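Local coordinates for polysialic acid O-acetyltransferase (Escherichia coli, PDB 3JQY), which catalyses the transfer of acetyl groups from acetyl-CoA to O7 or O9 of the sialic acid residues in long capsular polysialic acid chains, at residues G117-T122 / D138-A143; G103-I108 / K124-I129; R174-M179 / S188-G193; E71-T76 / K93-I98; R111-A116 / D132-R137. One frame throughout, in Å; residues are numbered along the deposited sequence. Where two conformers were deposited one is given.

Contact 1: G117-T122 / D138-A143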
# COMPACT_ATOMS: atom_id res chain seq x y z
N GLY B 117 6.26 -3.43 -10.76
CA GLY B 117 5.23 -2.57 -10.20
C GLY B 117 5.54 -1.09 -10.39
O GLY B 117 4.81 -0.24 -9.91
N PHE B 118 6.62 -0.80 -11.09
CA PHE B 118 7.01 0.57 -11.41
C PHE B 118 5.94 1.25 -12.27
O PHE B 118 5.42 0.65 -13.21
CB PHE B 118 8.33 0.53 -12.17
CG PHE B 118 8.94 1.87 -12.46
CD1 PHE B 118 9.30 2.73 -11.43
CD2 PHE B 118 9.21 2.25 -13.77
CE1 PHE B 118 9.90 3.95 -11.70
CE2 PHE B 118 9.80 3.47 -14.05
CZ PHE B 118 10.15 4.32 -13.01
N GLU B 119 5.60 2.50 -11.92
CA GLU B 119 4.68 3.30 -12.75
C GLU B 119 5.19 4.73 -12.87
O GLU B 119 5.58 5.33 -11.86
CB GLU B 119 3.28 3.38 -12.13
CG GLU B 119 2.66 2.07 -11.65
CD GLU B 119 1.33 2.31 -10.93
OE1 GLU B 119 0.71 3.37 -11.16
OE2 GLU B 119 0.90 1.43 -10.14
N VAL B 120 5.18 5.27 -14.08
CA VAL B 120 5.43 6.70 -14.27
C VAL B 120 4.21 7.38 -14.89
O VAL B 120 3.67 6.90 -15.89
CB VAL B 120 6.65 6.96 -15.18
CG1 VAL B 120 6.78 8.46 -15.45
CG2 VAL B 120 7.91 6.42 -14.54
N VAL B 121 3.77 8.48 -14.28
CA VAL B 121 2.63 9.25 -14.75
C VAL B 121 3.09 10.67 -15.08
O VAL B 121 3.72 11.31 -14.24
CB VAL B 121 1.55 9.35 -13.65
CG1 VAL B 121 0.31 10.08 -14.17
CG2 VAL B 121 1.19 7.97 -13.12
N THR B 122 2.78 11.17 -16.27
CA THR B 122 3.20 12.51 -16.66
C THR B 122 2.07 13.31 -17.30
O THR B 122 0.99 12.78 -17.58
CB THR B 122 4.34 12.46 -17.69
OG1 THR B 122 3.89 11.75 -18.85
CG2 THR B 122 5.57 11.77 -17.13
N ASP B 138 7.17 -1.70 -6.72
CA ASP B 138 5.99 -0.89 -6.45
C ASP B 138 6.34 0.57 -6.14
O ASP B 138 5.87 1.13 -5.16
CB ASP B 138 5.18 -1.50 -5.31
CG ASP B 138 4.65 -2.88 -5.65
OD1 ASP B 138 4.31 -3.10 -6.82
OD2 ASP B 138 4.58 -3.73 -4.74
N VAL B 139 7.16 1.16 -7.00
CA VAL B 139 7.47 2.57 -6.89
C VAL B 139 6.72 3.34 -7.97
O VAL B 139 6.83 3.03 -9.15
CB VAL B 139 8.97 2.84 -7.03
CG1 VAL B 139 9.24 4.34 -7.12
CG2 VAL B 139 9.72 2.23 -5.85
N ILE B 140 5.96 4.35 -7.54
CA ILE B 140 5.19 5.20 -8.45
C ILE B 140 5.77 6.60 -8.49
O ILE B 140 5.93 7.24 -7.45
CB ILE B 140 3.71 5.28 -8.02
CG1 ILE B 140 3.08 3.88 -7.99
CG2 ILE B 140 2.93 6.21 -8.95
CD1 ILE B 140 1.68 3.86 -7.40
N LEU B 141 6.10 7.08 -9.68
CA LEU B 141 6.50 8.47 -9.85
C LEU B 141 5.34 9.22 -10.50
O LEU B 141 5.10 9.08 -11.71
CB LEU B 141 7.78 8.58 -10.68
CG LEU B 141 8.95 7.70 -10.23
CD1 LEU B 141 10.19 7.90 -11.11
CD2 LEU B 141 9.29 7.94 -8.75
N ARG B 142 4.60 9.99 -9.70
CA ARG B 142 3.35 10.60 -10.16
C ARG B 142 3.49 12.11 -10.35
O ARG B 142 3.26 12.88 -9.42
CB ARG B 142 2.21 10.29 -9.18
CG ARG B 142 0.82 10.60 -9.73
CD ARG B 142 -0.29 10.31 -8.70
NE ARG B 142 -0.36 8.90 -8.31
CZ ARG B 142 -0.90 7.94 -9.05
NH1 ARG B 142 -1.43 8.22 -10.24
NH2 ARG B 142 -0.92 6.69 -8.60
N ALA B 143 3.87 12.52 -11.56
CA ALA B 143 4.16 13.93 -11.82
C ALA B 143 2.91 14.73 -12.19
O ALA B 143 2.96 15.96 -12.31
CB ALA B 143 5.20 14.06 -12.92
O HOH W 1 -1.73 3.97 -9.61

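Contact 2: G103-I108 / K124-I129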
# COMPACT_ATOMS: atom_id res chain seq x y z
N GLY B 103 3.73 15.59 -24.55
CA GLY B 103 5.00 16.29 -24.64
C GLY B 103 5.84 16.15 -23.39
O GLY B 103 6.46 17.11 -22.94
N SER B 104 5.87 14.94 -22.83
CA SER B 104 6.67 14.69 -21.64
C SER B 104 7.99 14.01 -22.02
O SER B 104 8.10 13.39 -23.08
CB SER B 104 5.90 13.80 -20.66
OG SER B 104 4.75 14.47 -20.17
N LYS B 105 8.98 14.13 -21.13
CA LYS B 105 10.25 13.44 -21.28
C LYS B 105 10.48 12.54 -20.07
O LYS B 105 10.34 12.96 -18.94
CB LYS B 105 11.40 14.44 -21.38
CG LYS B 105 11.33 15.38 -22.57
CD LYS B 105 12.60 16.21 -22.66
CE LYS B 105 12.37 17.52 -23.41
NZ LYS B 105 11.97 17.29 -24.83
N VAL B 106 10.83 11.28 -20.32
CA VAL B 106 11.13 10.36 -19.23
C VAL B 106 12.50 9.79 -19.55
O VAL B 106 12.70 9.23 -20.62
CB VAL B 106 10.09 9.24 -19.11
CG1 VAL B 106 10.48 8.25 -18.01
CG2 VAL B 106 8.71 9.84 -18.82
N ILE B 107 13.44 9.96 -18.62
CA ILE B 107 14.81 9.51 -18.82
C ILE B 107 15.24 8.64 -17.65
O ILE B 107 15.01 9.00 -16.50
CB ILE B 107 15.80 10.70 -18.92
CG1 ILE B 107 15.31 11.74 -19.93
CG2 ILE B 107 17.20 10.20 -19.25
CD1 ILE B 107 15.05 11.19 -21.31
N ILE B 108 15.85 7.51 -17.95
CA ILE B 108 16.35 6.60 -16.93
C ILE B 108 17.83 6.35 -17.18
O ILE B 108 18.21 5.89 -18.25
CB ILE B 108 15.56 5.30 -16.95
CG1 ILE B 108 14.08 5.59 -16.66
CG2 ILE B 108 16.14 4.31 -15.94
CD1 ILE B 108 13.17 4.39 -16.78
N LYS B 124 2.77 16.71 -19.93
CA LYS B 124 3.61 17.81 -20.40
C LYS B 124 4.63 18.19 -19.34
O LYS B 124 4.77 19.35 -18.96
CB LYS B 124 2.77 19.03 -20.79
CG LYS B 124 3.56 20.11 -21.52
CD LYS B 124 2.65 21.16 -22.16
CE LYS B 124 2.47 20.92 -23.65
NZ LYS B 124 1.63 19.72 -23.98
N CYS B 125 5.35 17.19 -18.84
CA CYS B 125 6.37 17.43 -17.84
C CYS B 125 7.45 16.35 -17.92
O CYS B 125 7.43 15.50 -18.80
CB CYS B 125 5.77 17.51 -16.43
SG CYS B 125 5.04 15.98 -15.83
N ASN B 126 8.41 16.40 -17.00
CA ASN B 126 9.58 15.54 -17.11
C ASN B 126 9.74 14.68 -15.87
O ASN B 126 9.57 15.15 -14.76
CB ASN B 126 10.83 16.37 -17.32
CG ASN B 126 10.72 17.29 -18.53
OD1 ASN B 126 11.16 18.44 -18.50
ND2 ASN B 126 10.11 16.78 -19.60
N VAL B 127 10.08 13.41 -16.08
CA VAL B 127 10.45 12.55 -14.97
C VAL B 127 11.82 11.97 -15.31
O VAL B 127 12.01 11.41 -16.38
CB VAL B 127 9.43 11.43 -14.73
CG1 VAL B 127 9.96 10.46 -13.70
CG2 VAL B 127 8.09 12.03 -14.27
N THR B 128 12.77 12.16 -14.40
CA THR B 128 14.15 11.76 -14.65
C THR B 128 14.68 10.94 -13.49
O THR B 128 14.47 11.28 -12.33
CB THR B 128 15.05 13.00 -14.80
OG1 THR B 128 14.69 13.71 -15.99
CG2 THR B 128 16.51 12.58 -14.89
N ILE B 129 15.34 9.83 -13.81
CA ILE B 129 16.06 9.05 -12.80
C ILE B 129 17.52 9.01 -13.21
O ILE B 129 17.84 8.70 -14.35
CB ILE B 129 15.52 7.60 -12.69
CG1 ILE B 129 14.01 7.62 -12.41
CG2 ILE B 129 16.27 6.83 -11.61
CD1 ILE B 129 13.43 6.26 -12.11
O HOH W 2 8.39 18.17 -21.08
O HOH W 3 13.31 14.08 -18.27

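Contact 3: R174-M179 / S188-G193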
# COMPACT_ATOMS: atom_id res chain seq x y z
N ARG B 174 10.68 0.11 -1.30
CA ARG B 174 9.48 -0.55 -1.77
C ARG B 174 8.20 0.18 -1.38
O ARG B 174 8.11 0.77 -0.30
CB ARG B 174 9.47 -1.98 -1.23
CG ARG B 174 8.19 -2.75 -1.43
CD ARG B 174 8.36 -4.14 -0.82
NE ARG B 174 7.10 -4.86 -0.69
CZ ARG B 174 6.94 -5.96 0.03
NH1 ARG B 174 7.96 -6.48 0.71
NH2 ARG B 174 5.75 -6.55 0.08
N ASN B 175 7.22 0.16 -2.25
CA ASN B 175 5.92 0.69 -1.95
C ASN B 175 5.96 2.18 -1.63
O ASN B 175 5.44 2.58 -0.65
CB ASN B 175 5.25 -0.08 -0.82
CG ASN B 175 3.79 0.25 -0.69
OD1 ASN B 175 3.16 0.67 -1.61
ND2 ASN B 175 3.26 0.04 0.50
N VAL B 176 6.52 2.93 -2.56
CA VAL B 176 6.73 4.36 -2.38
C VAL B 176 6.08 5.10 -3.53
O VAL B 176 6.15 4.65 -4.66
CB VAL B 176 8.23 4.70 -2.44
CG1 VAL B 176 8.44 6.20 -2.70
CG2 VAL B 176 8.93 4.27 -1.16
N SER B 177 5.46 6.24 -3.23
CA SER B 177 5.05 7.18 -4.27
C SER B 177 5.86 8.45 -4.11
O SER B 177 6.02 8.97 -2.99
CB SER B 177 3.57 7.53 -4.17
OG SER B 177 2.77 6.49 -4.71
N ILE B 178 6.37 8.94 -5.23
CA ILE B 178 6.97 10.26 -5.27
C ILE B 178 6.03 11.15 -6.07
O ILE B 178 5.69 10.84 -7.21
CB ILE B 178 8.37 10.22 -5.88
CG1 ILE B 178 9.29 9.35 -5.03
CG2 ILE B 178 8.95 11.62 -6.00
CD1 ILE B 178 10.73 9.32 -5.50
N MET B 179 5.58 12.24 -5.45
CA MET B 179 4.57 13.11 -6.06
C MET B 179 5.17 14.27 -6.86
O MET B 179 6.39 14.40 -6.95
CB MET B 179 3.61 13.64 -4.98
CG MET B 179 2.88 12.54 -4.21
SD MET B 179 2.09 11.33 -5.30
CE MET B 179 0.89 10.60 -4.18
N SER B 188 20.77 9.82 -1.44
CA SER B 188 19.68 9.75 -0.47
C SER B 188 18.90 8.44 -0.53
O SER B 188 19.03 7.67 -1.49
CB SER B 188 18.75 10.95 -0.64
OG SER B 188 19.44 12.14 -0.32
N VAL B 189 18.10 8.22 0.50
CA VAL B 189 17.34 6.99 0.68
C VAL B 189 15.89 7.34 1.00
O VAL B 189 15.63 8.13 1.91
CB VAL B 189 17.90 6.17 1.84
CG1 VAL B 189 17.03 4.95 2.11
CG2 VAL B 189 19.35 5.77 1.58
N ILE B 190 14.95 6.77 0.26
CA ILE B 190 13.53 6.94 0.59
C ILE B 190 13.02 5.64 1.20
O ILE B 190 13.13 4.57 0.59
CB ILE B 190 12.67 7.28 -0.65
CG1 ILE B 190 13.20 8.53 -1.36
CG2 ILE B 190 11.20 7.47 -0.23
CD1 ILE B 190 13.28 9.77 -0.46
N GLY B 191 12.47 5.72 2.40
CA GLY B 191 12.08 4.53 3.14
C GLY B 191 10.83 3.85 2.61
O GLY B 191 9.95 4.50 2.04
N TYR B 192 10.77 2.54 2.83
CA TYR B 192 9.57 1.75 2.53
C TYR B 192 8.31 2.50 2.91
O TYR B 192 8.23 3.09 4.00
CB TYR B 192 9.58 0.44 3.33
CG TYR B 192 8.27 -0.30 3.21
CD1 TYR B 192 8.10 -1.31 2.27
CD2 TYR B 192 7.19 0.05 4.00
CE1 TYR B 192 6.89 -1.96 2.13
CE2 TYR B 192 5.97 -0.60 3.87
CZ TYR B 192 5.82 -1.59 2.94
OH TYR B 192 4.61 -2.24 2.81
N GLY B 193 7.31 2.48 2.02
CA GLY B 193 5.98 2.95 2.36
C GLY B 193 5.79 4.46 2.29
O GLY B 193 4.71 4.97 2.58

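Contact 4: E71-T76 / K93-I98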
# COMPACT_ATOMS: atom_id res chain seq x y z
N GLU B 71 18.01 -4.44 -19.72
CA GLU B 71 17.10 -5.56 -19.52
C GLU B 71 15.69 -5.02 -19.30
O GLU B 71 15.44 -4.34 -18.31
CB GLU B 71 17.53 -6.37 -18.30
CG GLU B 71 16.51 -7.39 -17.84
CD GLU B 71 16.87 -8.00 -16.49
OE1 GLU B 71 16.15 -7.74 -15.50
OE2 GLU B 71 17.89 -8.71 -16.42
N CYS B 72 14.79 -5.29 -20.23
CA CYS B 72 13.39 -4.91 -20.10
C CYS B 72 12.58 -6.17 -19.93
O CYS B 72 12.60 -7.04 -20.79
CB CYS B 72 12.91 -4.18 -21.35
SG CYS B 72 13.81 -2.68 -21.73
N ARG B 73 11.86 -6.26 -18.81
CA ARG B 73 10.97 -7.39 -18.58
C ARG B 73 9.59 -6.90 -18.15
O ARG B 73 9.45 -6.18 -17.15
CB ARG B 73 11.57 -8.35 -17.54
CG ARG B 73 12.92 -8.91 -17.98
CD ARG B 73 13.61 -9.70 -16.88
NE ARG B 73 12.88 -10.91 -16.52
CZ ARG B 73 12.97 -12.07 -17.18
NH1 ARG B 73 13.76 -12.17 -18.25
NH2 ARG B 73 12.27 -13.12 -16.77
N TRP B 74 8.58 -7.28 -18.92
CA TRP B 74 7.22 -6.79 -18.71
C TRP B 74 7.18 -5.28 -18.63
O TRP B 74 6.49 -4.70 -17.80
CB TRP B 74 6.59 -7.45 -17.48
CG TRP B 74 6.31 -8.88 -17.73
CD1 TRP B 74 5.24 -9.41 -18.39
CD2 TRP B 74 7.14 -9.99 -17.35
NE1 TRP B 74 5.35 -10.78 -18.44
CE2 TRP B 74 6.50 -11.16 -17.80
CE3 TRP B 74 8.34 -10.10 -16.65
CZ2 TRP B 74 7.03 -12.43 -17.59
CZ3 TRP B 74 8.87 -11.36 -16.45
CH2 TRP B 74 8.22 -12.51 -16.91
N LEU B 75 7.93 -4.64 -19.52
CA LEU B 75 7.89 -3.19 -19.64
C LEU B 75 6.84 -2.79 -20.68
O LEU B 75 6.80 -3.36 -21.78
CB LEU B 75 9.26 -2.67 -20.07
CG LEU B 75 9.31 -1.19 -20.43
CD1 LEU B 75 9.11 -0.34 -19.19
CD2 LEU B 75 10.63 -0.85 -21.11
N THR B 76 5.99 -1.82 -20.34
CA THR B 76 5.04 -1.24 -21.27
C THR B 76 5.29 0.26 -21.30
O THR B 76 5.28 0.91 -20.26
CB THR B 76 3.58 -1.49 -20.85
OG1 THR B 76 3.33 -2.90 -20.75
CG2 THR B 76 2.60 -0.89 -21.88
N LYS B 93 18.08 -1.92 -15.70
CA LYS B 93 17.14 -3.03 -15.66
C LYS B 93 15.78 -2.47 -15.31
O LYS B 93 15.64 -1.79 -14.28
CB LYS B 93 17.56 -4.05 -14.60
CG LYS B 93 18.95 -4.64 -14.81
CD LYS B 93 19.19 -5.78 -13.84
CE LYS B 93 20.57 -6.38 -14.01
NZ LYS B 93 20.76 -7.53 -13.09
N ILE B 94 14.78 -2.73 -16.14
CA ILE B 94 13.49 -2.07 -15.96
C ILE B 94 12.30 -3.00 -16.16
O ILE B 94 12.34 -3.94 -16.96
CB ILE B 94 13.36 -0.83 -16.87
CG1 ILE B 94 12.09 -0.06 -16.55
CG2 ILE B 94 13.41 -1.25 -18.33
CD1 ILE B 94 12.10 1.37 -17.02
N LYS B 95 11.26 -2.73 -15.38
CA LYS B 95 9.98 -3.39 -15.47
C LYS B 95 8.92 -2.31 -15.25
O LYS B 95 9.25 -1.21 -14.83
CB LYS B 95 9.85 -4.45 -14.37
CG LYS B 95 11.02 -5.42 -14.32
CD LYS B 95 10.78 -6.55 -13.33
CE LYS B 95 12.02 -7.43 -13.21
NZ LYS B 95 11.67 -8.82 -12.85
N GLY B 96 7.66 -2.63 -15.52
CA GLY B 96 6.58 -1.72 -15.19
C GLY B 96 5.98 -0.92 -16.34
O GLY B 96 6.07 -1.31 -17.50
N ASP B 97 5.36 0.20 -15.98
CA ASP B 97 4.60 0.98 -16.94
C ASP B 97 5.08 2.42 -16.97
O ASP B 97 5.06 3.10 -15.95
CB ASP B 97 3.12 0.95 -16.57
CG ASP B 97 2.51 -0.43 -16.69
OD1 ASP B 97 2.22 -1.05 -15.65
OD2 ASP B 97 2.35 -0.91 -17.84
N ILE B 98 5.49 2.87 -18.15
CA ILE B 98 5.87 4.27 -18.33
C ILE B 98 4.88 4.93 -19.28
O ILE B 98 4.76 4.51 -20.43
CB ILE B 98 7.28 4.40 -18.94
CG1 ILE B 98 8.33 3.78 -18.01
CG2 ILE B 98 7.59 5.87 -19.20
CD1 ILE B 98 9.73 3.76 -18.63
O HOH W 4 14.16 -6.11 -15.50
O HOH W 5 19.00 -9.63 -14.04
O HOH W 6 3.96 -3.54 -17.93

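Contact 5: R111-A116 / D132-R137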
# COMPACT_ATOMS: atom_id res chain seq x y z
N ARG B 111 22.90 1.93 -15.53
CA ARG B 111 23.11 1.01 -14.42
C ARG B 111 22.08 1.18 -13.31
O ARG B 111 22.33 0.83 -12.16
CB ARG B 111 24.53 1.17 -13.84
CG ARG B 111 25.63 0.96 -14.88
CD ARG B 111 27.00 1.33 -14.33
NE ARG B 111 27.05 2.70 -13.83
CZ ARG B 111 27.39 3.76 -14.56
NH1 ARG B 111 27.74 3.62 -15.84
NH2 ARG B 111 27.39 4.96 -14.01
N THR B 112 20.91 1.71 -13.65
CA THR B 112 19.84 1.84 -12.68
C THR B 112 18.96 0.60 -12.73
O THR B 112 18.68 0.07 -13.80
CB THR B 112 19.03 3.12 -12.96
OG1 THR B 112 19.73 4.25 -12.42
CG2 THR B 112 17.63 3.04 -12.34
N THR B 113 18.54 0.12 -11.56
CA THR B 113 17.66 -1.05 -11.49
C THR B 113 16.29 -0.66 -10.96
O THR B 113 16.18 0.13 -10.03
CB THR B 113 18.26 -2.18 -10.64
OG1 THR B 113 18.43 -1.74 -9.28
CG2 THR B 113 19.62 -2.58 -11.20
N ILE B 114 15.25 -1.20 -11.59
CA ILE B 114 13.89 -0.83 -11.25
C ILE B 114 13.04 -2.08 -11.09
O ILE B 114 12.97 -2.93 -11.99
CB ILE B 114 13.28 0.07 -12.34
CG1 ILE B 114 14.04 1.41 -12.41
CG2 ILE B 114 11.79 0.26 -12.09
CD1 ILE B 114 13.76 2.23 -13.67
N GLY B 115 12.39 -2.20 -9.94
CA GLY B 115 11.61 -3.37 -9.61
C GLY B 115 10.21 -3.42 -10.21
O GLY B 115 9.69 -2.42 -10.71
N ALA B 116 9.60 -4.60 -10.15
CA ALA B 116 8.26 -4.80 -10.68
C ALA B 116 7.27 -3.85 -10.01
O ALA B 116 7.40 -3.53 -8.84
CB ALA B 116 7.83 -6.26 -10.47
N ASP B 132 22.89 4.81 -11.67
CA ASP B 132 23.23 4.05 -10.46
C ASP B 132 22.18 4.11 -9.36
O ASP B 132 22.52 4.00 -8.18
CB ASP B 132 24.58 4.51 -9.91
CG ASP B 132 25.71 4.31 -10.88
OD1 ASP B 132 25.88 3.16 -11.36
OD2 ASP B 132 26.43 5.29 -11.17
N CYS B 133 20.92 4.24 -9.73
CA CYS B 133 19.85 4.19 -8.73
C CYS B 133 19.37 2.76 -8.47
O CYS B 133 19.49 1.88 -9.32
CB CYS B 133 18.66 5.08 -9.13
SG CYS B 133 19.02 6.85 -9.05
N MET B 134 18.84 2.56 -7.27
CA MET B 134 18.20 1.30 -6.91
C MET B 134 16.76 1.60 -6.56
O MET B 134 16.46 2.15 -5.50
CB MET B 134 18.92 0.65 -5.71
CG MET B 134 18.34 -0.71 -5.30
SD MET B 134 19.41 -1.60 -4.15
CE MET B 134 19.28 -0.57 -2.69
N ILE B 135 15.86 1.29 -7.49
CA ILE B 135 14.43 1.52 -7.30
C ILE B 135 13.76 0.19 -7.00
O ILE B 135 13.76 -0.72 -7.83
CB ILE B 135 13.80 2.14 -8.57
CG1 ILE B 135 14.61 3.36 -9.05
CG2 ILE B 135 12.33 2.47 -8.33
CD1 ILE B 135 14.87 4.40 -7.98
N ALA B 136 13.19 0.06 -5.80
CA ALA B 136 12.58 -1.20 -5.38
C ALA B 136 11.24 -1.42 -6.07
O ALA B 136 10.83 -0.64 -6.93
CB ALA B 136 12.42 -1.22 -3.87
N ARG B 137 10.55 -2.48 -5.67
CA ARG B 137 9.26 -2.81 -6.27
C ARG B 137 8.18 -1.83 -5.87
O ARG B 137 8.26 -1.20 -4.81
CB ARG B 137 8.84 -4.24 -5.89
CG ARG B 137 9.78 -5.30 -6.45
CD ARG B 137 9.19 -6.70 -6.35
NE ARG B 137 9.99 -7.66 -7.10
CZ ARG B 137 9.53 -8.82 -7.56
NH1 ARG B 137 8.27 -9.18 -7.35
NH2 ARG B 137 10.33 -9.63 -8.23
O HOH W 7 25.01 0.99 -10.24
O HOH W 8 16.06 -2.46 -8.04
O HOH W 9 8.99 -0.16 -8.86

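Contact 1: G117-T122 / D138-A143
Phe118 sets its CG opposite the backbone N (chi1 -174°), while Leu141 turns CG to the amide side, opposite its carbonyl carbon (chi1 -51°); together these torsions bring ring and isobutyl group to one place on the buried face. They cross obliquely there, with Phe118 CE1 4.0 Å from Leu141 CD1. The same ring rests against the neighbouring peptide, Phe118 CD1 lying 3.4 Å from Val139 O. Val127, Ile129 and Ile166 also pack on Leu141.

The backbones run almost exactly parallel, 6° apart. Glu119 and Val121 each use both their N and their O across the seam, and the bond from Leu141 N to Glu119 O, at 2.8 Å, is nearly straight at both ends. On the other face Glu119 and Ile140 lie side by side, the extended acid bringing OE2 to 3.7 Å from Ile140 CD1. Val121 and Arg142 are paired in the same way, with Val121 CG2 3.9 Å from Arg142 NH1. Glu119 OE1 and Arg142 NH2 stay 4.5 Å apart, and the oxygen is well out of the guanidinium plane, which argues against a direct bond. A water joins them instead: it donates to Glu119 OE1 and, lying in the guanidinium plane, accepts from Arg142 NH2, at 3.0 Å from each. Tyr192 of the second subunit packs on Ile140 and Arg142, placing this face in the trimer interface.

Successive parallel rungs with Val120 and Leu141 turned inward, and a mixed outer face of Glu119, Ile140, Val121 and Arg142, belong to the left-handed parallel beta-helix of this hexapeptide-repeat transferase.

Contact 2: G103-I108 / K124-I129
Ile129, Lys105 and Val127 are among the residues most buried by this contact, each meeting the other segment in its own way. Ile129 reaches it chiefly through the backbone: its N bonds to Ile107 O at 2.8 Å, with an N-H...O angle of 169°. Its side chain turns to the buried face, beside Leu141 and Ile166. Val127 is held through both its backbone polar atoms, N donating to Lys105 O at 2.9 Å and O accepting from Ile107 N at 3.0 Å. The same oxygen also receives a CA-H contact from Val106, CA to O 3.2 Å.

Lys105 lies on the opposite face. Asn126 runs alongside it, pointing the same way, because its CG stands on the amide side of CB (chi1 -56°); ND2 of Asn126 thereby comes 3.2 Å from Lys105 CB. It stays near Lys105 CG too, and only the far end of the chain leads away. A water spans the neighbouring ends, donating to Gly103 O and weakly accepting from Asn126 ND2.

Strands 105-108 and 126-129, 3° from parallel, are successive rungs on one face of the left-handed beta-helix, with residues in register from Lys105-Asn126 to Ile108-Ile129.

At the turn before these strands Ser104 OG accepts from Cys125 N at 3.1 Å and is also hydrogen-bonded to Thr101 O. With an alanine at Ser104, the Cys125 amide would probably be left without its acceptor and Thr101 O without its hydroxyl partner. Thr128 OG1 holds a second water at 2.7 Å, and that water donates weakly to Lys105 O.

Contact 3: R174-M179 / S188-G193
Tyr192 overlaps the extended side chain of Arg174 along the edge of its ring, CE1 of Tyr192 lying 3.9 Å from Arg174 CG. Arg174 CD sits in the ring plane, at that edge. The guanidinium and ring planes are 85° apart, and Tyr192 CE1 lies over one guanidinium face, so it is the ring edge that meets the cation. Arg174 gets there with CG opposite the backbone N (chi1 170°) and a straight run on to NE.

The amide of Asn175 is tilted 67° to the ring plane; Asn175 CB is 3.9 Å from Tyr192 CE1, and its ND2 comes to 3.5 Å from Tyr192 OH. A backbone hydrogen bond runs from Gly193 N to Arg174 O at 3.0 Å, nearly straight at the acceptor. The same carbonyl lies 3.3 Å from Tyr192 CD1. Next to this corner Val176 and Ile190 cross at about a right angle, with Val176 CG1 3.9 Å from Ile190 CG2, while Val176 CG2 is 3.4 Å from Gly191 O.

Strands 176-178 and 189-190 belong to different faces of the left-handed beta-helix, so the segments meet at a corner. Ser177 of the third subunit packs against Tyr192. Within the chain Tyr192 flanks the arginine as far as its guanidinium without pairing the charge; a salt bridge from Arg174 NH2 to Glu119 of the third subunit does that, probably offsetting that subunit's nearby Arg142.

Contact 4: E71-T76 / K93-I98
Leu75 and Ile94 form the tight part, crossing inside the coil with Leu75 CD2 4.0 Å from Ile94 CG2. Ile94 sends CG1 opposite its backbone N (chi1 -173°), which leaves CG2 between N and the carbonyl carbon, meeting Cys72 SG at 3.7 Å as well as Leu75. Leu75 CD1 also reaches Ile98 CD1, at 4.2 Å.

The register slips by one residue between Cys72 and Leu75, a beta bulge at a corner of the left-handed beta-helix. Gly96 makes its turn there with backbone angles that would jam a side chain against the preceding carbonyl. Its N bonds to Trp74 O over 3.3 Å from 45° above the carbonyl plane, whereas Thr76 N meets Gly96 O almost straight at 2.9 Å.

The outer side is looser and wetter. Glu71 OE2 and Lys93 NZ stand 4.6 Å apart, joined by a water that donates to the acid and accepts from the amine; Asn49 ND2 also bonds to OE2. With an alanine here instead of Glu71, Asn49 ND2 would probably lose its acceptor and Lys93 its water-borne link to a negative charge. Nearby, Arg73 NE and Lys95 NZ approach to 4.4 Å, while Arg73 NH1 is held by Asn49 O.

Contact 5: R111-A116 / D132-R137
Thr113 pairs with Met134 and Ile114 with Ile135 in parallel register, the segments' end-to-end directions differing by 5°. These are successive rungs of the left-handed beta-helix, linked by Thr113 N to Cys133 O, Ile135 N to Thr113 O and Gly115 N to Ile135 O.

Before the strands, Arg111 bends at chi3 (-56°) and grips Asp132 side-on. Arg111 NE meets Asp132 OD1 at 2.8 Å and Arg111 NH2 meets Asp132 OD2 at 3.0 Å, both on the syn side. Two bonds to two oxygens limit rotation of the carboxylate, although the planes stay 35° apart. Tyr238 OH bonds to the same OD2, tying the rung to helix 233-245.

Thr112 OG1 accepts from Cys133 N at 2.9 Å and is also bonded to Gly130 O. Inside, Ile114 and Ile135 lie side by side, with Ile114 CG1 3.9 Å from Ile135 CB. On the outer face a water links Thr113 OG1 to Ile135 O, and Arg222 NH2 bonds to the same hydroxyl. A CB on Gly115 would collide with the Ala136-Arg137 peptide. At the last turn Ala116 CB sits over one face of the Arg137 guanidinium, 4.1 Å above its plane and offset toward the rim.

In the fold
All five contacts belong to one beta-helix. Contact 4 is joined to contact 1, where Asp97 N lies 2.8 Å from Phe118 O, and to contact 5, where Ile114 N is 2.8 Å from Lys93 O. Contact 3 extends contact 1's sheet, Ile178 N lying 2.8 Å from Ile140 O. In the interior Leu141 CD1 of contact 1 is 3.6 Å from Val127 CG1 of contact 2. Among acetyl-CoA residues assigned by similarity, the side chain of Lys180 is about 5 Å from that of Ala143 in contact 1, as is that of Asp145, near in sequence, from Arg142; His147 of the third subunit packs on Met134 of contact 5, consistent with a site shared between subunits.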